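Hypothetical protein ybgI (Escherichia coli, Escherichia coli O157:H7, PDB 1NMO) forms a toroid-shaped homohexamer with a dinuclear metal site and may help degrade radiation-damaged nucleotides. Local coordinates at residues D50-R54 against L55-A59; D180-R184 against F185-A189. All blocks are in the same frame, centred on the assembly; numbering follows the deposited sequence.

Contact 1 of 2, residues D50-R54 against L55-A59; sequences DEAVR and LGADA
Leu-55, the residue just past helix 46-54, folds its side chain back over the last helical turn and meets Glu-51 and Arg-54. Its CB sits 3.4 Å from the carbonyl oxygen Glu-51 O, the same atom that accepts the Leu-55 N-H. CG stays over that oxygen, and there the chain forks: CD1 comes to 4.0 Å from Glu-51 OE1, while CD2 lies over one face of the Arg-54 guanidinium, 3.8 Å from its NH2. The leucine thus rests against an ion pair. Arg-54 grips Glu-51 side-on, NE to OE2 and NH2 to OE1, with NH2-OE1 at 2.8 Å almost exactly in the guanidinium plane and on the syn lone pair of OE1. The arginine reaches back because its chain, extended through chi2, bends at chi3 (74°). The two bonds limit the rotation of both charged groups, though NE meets OE2 well out of the carboxylate plane. Beyond Leu-55 the helix is closed by backbone bonds: Ala-57 N reaches Ala-52 O at 2.6 Å, nearly along the C=O axis, and Gly-56 N takes Val-53 O at 3.0 Å from above the carbonyl plane. With the first of these, Ala-57 CB lies 3.9 Å from Ala-52 CB, and both methyls pack on Val-39 of strand 37-41. Glycine at 56 accommodates the positive phi (68°). These two bonds, with positive phi at Gly-56, make a Schellman motif, the Ala-52/Ala-57 methyl contact being its usual hydrophobic companion, here turning helix 46-54 into strand 59-62 of the parallel part of the sheet.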
ATOM      1  N   ASP A  50     -12.670 -14.397  26.838  1.00 13.06           N
ATOM      2  CA  ASP A  50     -13.764 -13.447  26.751  1.00 14.92           C
ATOM      3  C   ASP A  50     -14.872 -14.118  25.884  1.00 15.27           C
ATOM      4  O   ASP A  50     -16.078 -13.942  26.113  1.00 14.82           O
ATOM      5  CB  ASP A  50     -13.304 -12.125  26.100  1.00 14.86           C
ATOM      6  CG  ASP A  50     -12.187 -11.423  26.886  1.00 15.85           C
ATOM      7  OD1 ASP A  50     -12.074 -11.608  28.146  1.00 17.28           O
ATOM      8  OD2 ASP A  50     -11.459 -10.641  26.237  1.00 16.34           O
ATOM      9  N   GLU A  51     -14.494 -14.859  24.858  1.00 15.48           N
ATOM     10  CA  GLU A  51     -15.562 -15.462  24.077  1.00 16.03           C
ATOM     11  C   GLU A  51     -16.291 -16.475  24.912  1.00 16.54           C
ATOM     12  O   GLU A  51     -17.504 -16.631  24.705  1.00 18.43           O
ATOM     13  CB  GLU A  51     -15.077 -16.149  22.829  1.00 15.60           C
ATOM     14  CG  GLU A  51     -14.978 -15.214  21.630  1.00 19.28           C
ATOM     15  CD  GLU A  51     -16.342 -14.756  21.107  1.00 19.79           C
ATOM     16  OE1 GLU A  51     -17.120 -15.579  20.610  1.00 19.92           O
ATOM     17  OE2 GLU A  51     -16.643 -13.554  21.197  1.00 22.16           O
ATOM     18  N   ALA A  52     -15.610 -17.180  25.828  1.00 15.00           N
ATOM     19  CA  ALA A  52     -16.319 -18.159  26.651  1.00 15.71           C
ATOM     20  C   ALA A  52     -17.277 -17.520  27.638  1.00 17.01           C
ATOM     21  O   ALA A  52     -18.267 -18.131  28.084  1.00 17.19           O
ATOM     22  CB  ALA A  52     -15.356 -18.981  27.435  1.00 16.17           C
ATOM     23  N   VAL A  53     -16.937 -16.294  28.059  1.00 17.93           N
ATOM     24  CA  VAL A  53     -17.773 -15.609  29.021  1.00 16.10           C
ATOM     25  C   VAL A  53     -19.017 -15.102  28.212  1.00 16.70           C
ATOM     26  O   VAL A  53     -20.130 -15.224  28.643  1.00 16.05           O
ATOM     27  CB  VAL A  53     -16.937 -14.422  29.686  1.00 16.11           C
ATOM     28  CG1 VAL A  53     -17.887 -13.358  30.293  1.00 15.78           C
ATOM     29  CG2 VAL A  53     -16.089 -14.952  30.830  1.00 14.50           C
ATOM     30  N   ARG A  54     -18.808 -14.600  27.005  1.00 16.74           N
ATOM     31  CA  ARG A  54     -19.895 -14.078  26.210  1.00 17.18           C
ATOM     32  C   ARG A  54     -20.836 -15.211  25.884  1.00 17.50           C
ATOM     33  O   ARG A  54     -22.058 -15.061  25.976  1.00 17.22           O
ATOM     34  CB  ARG A  54     -19.336 -13.492  24.914  1.00 17.93           C
ATOM     35  CG  ARG A  54     -20.347 -12.808  24.000  1.00 19.29           C
ATOM     36  CD  ARG A  54     -19.673 -12.325  22.712  1.00 20.70           C
ATOM     37  NE  ARG A  54     -19.340 -13.442  21.774  1.00 23.18           N
ATOM     38  CZ  ARG A  54     -20.239 -14.084  21.010  1.00 23.38           C
ATOM     39  NH1 ARG A  54     -21.538 -13.747  21.036  1.00 22.68           N
ATOM     40  NH2 ARG A  54     -19.850 -15.076  20.225  1.00 22.37           N
ATOM     41  N   LEU A  55     -20.273 -16.374  25.538  1.00 16.89           N
ATOM     42  CA  LEU A  55     -21.099 -17.534  25.179  1.00 16.33           C
ATOM     43  C   LEU A  55     -21.639 -18.266  26.433  1.00 17.55           C
ATOM     44  O   LEU A  55     -22.334 -19.307  26.354  1.00 16.02           O
ATOM     45  CB  LEU A  55     -20.287 -18.499  24.287  1.00 14.40           C
ATOM     46  CG  LEU A  55     -19.992 -17.984  22.902  1.00 13.31           C
ATOM     47  CD1 LEU A  55     -19.004 -18.795  22.161  1.00 15.67           C
ATOM     48  CD2 LEU A  55     -21.270 -18.013  22.123  1.00 16.40           C
ATOM     49  N   GLY A  56     -21.312 -17.751  27.617  1.00 17.96           N
ATOM     50  CA  GLY A  56     -21.847 -18.435  28.809  1.00 17.87           C
ATOM     51  C   GLY A  56     -21.241 -19.824  29.018  1.00 17.25           C
ATOM     52  O   GLY A  56     -21.848 -20.722  29.643  1.00 15.89           O
ATOM     53  N   ALA A  57     -20.004 -20.033  28.567  1.00 16.22           N
ATOM     54  CA  ALA A  57     -19.490 -21.402  28.744  1.00 15.11           C
ATOM     55  C   ALA A  57     -19.268 -21.830  30.165  1.00 15.46           C
ATOM     56  O   ALA A  57     -18.964 -21.008  31.070  1.00 15.49           O
ATOM     57  CB  ALA A  57     -18.205 -21.602  27.957  1.00 15.23           C
ATOM     58  N   ASP A  58     -19.424 -23.141  30.379  1.00 14.45           N
ATOM     59  CA  ASP A  58     -19.138 -23.754  31.698  1.00 14.98           C
ATOM     60  C   ASP A  58     -17.638 -24.278  31.749  1.00 15.11           C
ATOM     61  O   ASP A  58     -17.057 -24.532  32.828  1.00 14.70           O
ATOM     62  CB  ASP A  58     -20.022 -24.965  31.928  1.00 15.75           C
ATOM     63  CG  ASP A  58     -21.478 -24.614  31.964  1.00 18.88           C
ATOM     64  OD1 ASP A  58     -21.857 -23.617  32.628  1.00 22.05           O
ATOM     65  OD2 ASP A  58     -22.258 -25.354  31.341  1.00 20.68           O
ATOM     66  N   ALA A  59     -17.032 -24.491  30.591  1.00 13.32           N
ATOM     67  CA  ALA A  59     -15.644 -24.943  30.599  1.00 13.42           C
ATOM     68  C   ALA A  59     -14.932 -24.426  29.378  1.00 12.89           C
ATOM     69  O   ALA A  59     -15.552 -24.083  28.369  1.00 13.18           O
ATOM     70  CB  ALA A  59     -15.576 -26.422  30.601  1.00  9.45           C
TER

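Contact 2 of 2, residues D180-R184 against F185-A189; sequences DSAAR and FGVDA
Chi1 of Val-187 (-65°) puts CG2 between its own backbone N and carbonyl carbon, and from there this methyl approaches the last turn of helix 179-185, 3.8 Å from Ala-182 O and 4.2 Å from Ala-182 CB. In Phe-185, CG lies anti to the backbone N (chi1 -174°), which carries the ring off the turn toward Trp-130, whose ring it meets with the planes about 40° apart; its CB alone stays close, 3.4 Å from Ala-182 O. The helix keeps its regular bonding to the end: Phe-185 N donates to Ser-181 O, and Gly-186 N donates to Ala-182 O at 3.1 Å. Ala-182 O therefore holds an N-H while carbon groups of Phe-185 and Val-187 crowd round it. Gly-186 then leaves the helix with positive phi, and Val-187 N no longer finds a carbonyl of the turn. A water fills in, donating to Ala-183 O at 2.6 Å and accepting from Val-187 N at 3.2 Å. On the other flank, Arg-184 doubles back so that Asp-180 O and Ser-181 CA lie above one face of its guanidinium, toward the rim, while Ser-181 OG bonds to Glu-125. The chemistry implies a helix end whose last direct bond is made by Gly-186 N, with a water joining Ala-183 O to Val-187 N beyond it, while the Val-187 side chain packs on Ala-182 and on Arg-167 and Ala-169 of strand 165-170.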
ATOM      1  N   ASP A 180      16.733 -32.765  12.291  1.00 15.61           N
ATOM      2  CA  ASP A 180      17.917 -33.564  12.019  1.00 17.23           C
ATOM      3  C   ASP A 180      17.598 -35.035  12.181  1.00 18.95           C
ATOM      4  O   ASP A 180      17.989 -35.861  11.337  1.00 18.69           O
ATOM      5  CB  ASP A 180      19.049 -33.218  12.932  1.00 18.38           C
ATOM      6  CG  ASP A 180      19.652 -31.860  12.640  1.00 20.41           C
ATOM      7  OD1 ASP A 180      19.493 -31.306  11.511  1.00 18.67           O
ATOM      8  OD2 ASP A 180      20.309 -31.366  13.600  1.00 23.98           O
ATOM      9  N   SER A 181      16.875 -35.368  13.245  1.00 17.97           N
ATOM     10  CA  SER A 181      16.564 -36.741  13.409  1.00 18.89           C
ATOM     11  C   SER A 181      15.695 -37.218  12.211  1.00 18.61           C
ATOM     12  O   SER A 181      15.780 -38.384  11.829  1.00 19.21           O
ATOM     13  CB  SER A 181      15.892 -36.946  14.755  1.00 17.59           C
ATOM     14  OG  SER A 181      14.569 -37.300  14.505  1.00 20.53           O
ATOM     15  N   ALA A 182      14.879 -36.363  11.591  1.00 16.43           N
ATOM     16  CA  ALA A 182      14.106 -36.849  10.428  1.00 15.16           C
ATOM     17  C   ALA A 182      15.039 -37.036   9.287  1.00 14.54           C
ATOM     18  O   ALA A 182      14.879 -37.945   8.545  1.00 14.74           O
ATOM     19  CB  ALA A 182      13.026 -35.879  10.024  1.00 11.71           C
ATOM     20  N   ALA A 183      16.007 -36.149   9.080  1.00 16.91           N
ATOM     21  CA  ALA A 183      16.947 -36.335   7.969  1.00 17.78           C
ATOM     22  C   ALA A 183      17.698 -37.715   8.044  1.00 18.88           C
ATOM     23  O   ALA A 183      17.923 -38.416   7.043  1.00 18.63           O
ATOM     24  CB  ALA A 183      17.984 -35.169   7.971  1.00 18.00           C
ATOM     25  N   ARG A 184      18.162 -38.047   9.241  1.00 20.15           N
ATOM     26  CA  ARG A 184      18.865 -39.285   9.483  1.00 21.23           C
ATOM     27  C   ARG A 184      17.917 -40.412   9.058  1.00 21.27           C
ATOM     28  O   ARG A 184      18.298 -41.272   8.292  1.00 21.58           O
ATOM     29  CB  ARG A 184      19.165 -39.396  10.971  1.00 23.51           C
ATOM     30  CG  ARG A 184      20.528 -39.932  11.340  1.00 26.58           C
ATOM     31  CD  ARG A 184      21.256 -38.840  12.061  1.00 30.69           C
ATOM     32  NE  ARG A 184      20.544 -38.481  13.307  1.00 34.78           N
ATOM     33  CZ  ARG A 184      20.442 -37.231  13.795  1.00 35.44           C
ATOM     34  NH1 ARG A 184      21.005 -36.211  13.109  1.00 36.50           N
ATOM     35  NH2 ARG A 184      19.815 -36.992  14.972  1.00 34.22           N
ATOM     36  N   PHE A 185      16.668 -40.382   9.514  1.00 20.68           N
ATOM     37  CA  PHE A 185      15.703 -41.416   9.160  1.00 19.97           C
ATOM     38  C   PHE A 185      15.570 -41.589   7.649  1.00 21.51           C
ATOM     39  O   PHE A 185      15.543 -42.732   7.143  1.00 21.74           O
ATOM     40  CB  PHE A 185      14.356 -41.089   9.774  1.00 19.22           C
ATOM     41  CG  PHE A 185      13.342 -42.162   9.578  1.00 18.77           C
ATOM     42  CD1 PHE A 185      13.317 -43.270  10.426  1.00 20.02           C
ATOM     43  CD2 PHE A 185      12.487 -42.106   8.504  1.00 18.48           C
ATOM     44  CE1 PHE A 185      12.445 -44.330  10.190  1.00 21.47           C
ATOM     45  CE2 PHE A 185      11.614 -43.129   8.237  1.00 21.78           C
ATOM     46  CZ  PHE A 185      11.583 -44.263   9.079  1.00 21.31           C
ATOM     47  N   GLY A 186      15.521 -40.460   6.927  1.00 21.55           N
ATOM     48  CA  GLY A 186      15.419 -40.446   5.471  1.00 20.34           C
ATOM     49  C   GLY A 186      14.051 -39.963   5.017  1.00 22.48           C
ATOM     50  O   GLY A 186      13.062 -40.726   4.950  1.00 24.32           O
ATOM     51  N   VAL A 187      13.924 -38.684   4.721  1.00 20.76           N
ATOM     52  CA  VAL A 187      12.630 -38.241   4.224  1.00 18.72           C
ATOM     53  C   VAL A 187      12.926 -37.247   3.104  1.00 19.67           C
ATOM     54  O   VAL A 187      14.061 -36.832   2.970  1.00 19.95           O
ATOM     55  CB  VAL A 187      11.850 -37.539   5.329  1.00 16.50           C
ATOM     56  CG1 VAL A 187      11.508 -38.546   6.443  1.00 15.37           C
ATOM     57  CG2 VAL A 187      12.743 -36.338   5.907  1.00 14.89           C
ATOM     58  N   ASP A 188      11.930 -36.855   2.309  1.00 18.18           N
ATOM     59  CA  ASP A 188      12.220 -35.863   1.285  1.00 17.30           C
ATOM     60  C   ASP A 188      11.797 -34.496   1.893  1.00 17.79           C
ATOM     61  O   ASP A 188      12.353 -33.436   1.544  1.00 18.76           O
ATOM     62  CB  ASP A 188      11.358 -36.075   0.030  1.00 16.36           C
ATOM     63  CG  ASP A 188      11.446 -37.476  -0.544  1.00 16.53           C
ATOM     64  OD1 ASP A 188      12.535 -38.071  -0.484  1.00 18.26           O
ATOM     65  OD2 ASP A 188      10.433 -37.968  -1.096  1.00 17.07           O
ATOM     66  N   ALA A 189      10.807 -34.496   2.789  1.00 16.22           N
ATOM     67  CA  ALA A 189      10.382 -33.210   3.359  1.00 15.87           C
ATOM     68  C   ALA A 189      10.060 -33.343   4.846  1.00 15.89           C
ATOM     69  O   ALA A 189       9.723 -34.469   5.322  1.00 16.90           O
ATOM     70  CB  ALA A 189       9.209 -32.704   2.609  1.00 11.46           C
TER
HETATM   71  O   HOH W   1      16.880 -37.556   4.869  1.00 20.44           O

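Both contacts sit where a helix ends at a glycine with positive phi and the chain turns into a strand, but in different sheets: contact 1 leads from helix 46-54 into strand 59-62, contact 2 from helix 179-185 into strand 189-192. They lie on opposite sides of the chain's centre, their centres 43 Å apart, and away from the iron site. Contact 1 is partly buried and contact 2 is a surface contact, though each seats an alanine on the neighbouring strand, Val-39 or Ala-169. Direct backbone bonds cross both; in contact 1 they include that of Ala-57 N, whereas the equivalent Val-187 N goes to water. Asp-180 also packs on Met-78 of a second subunit.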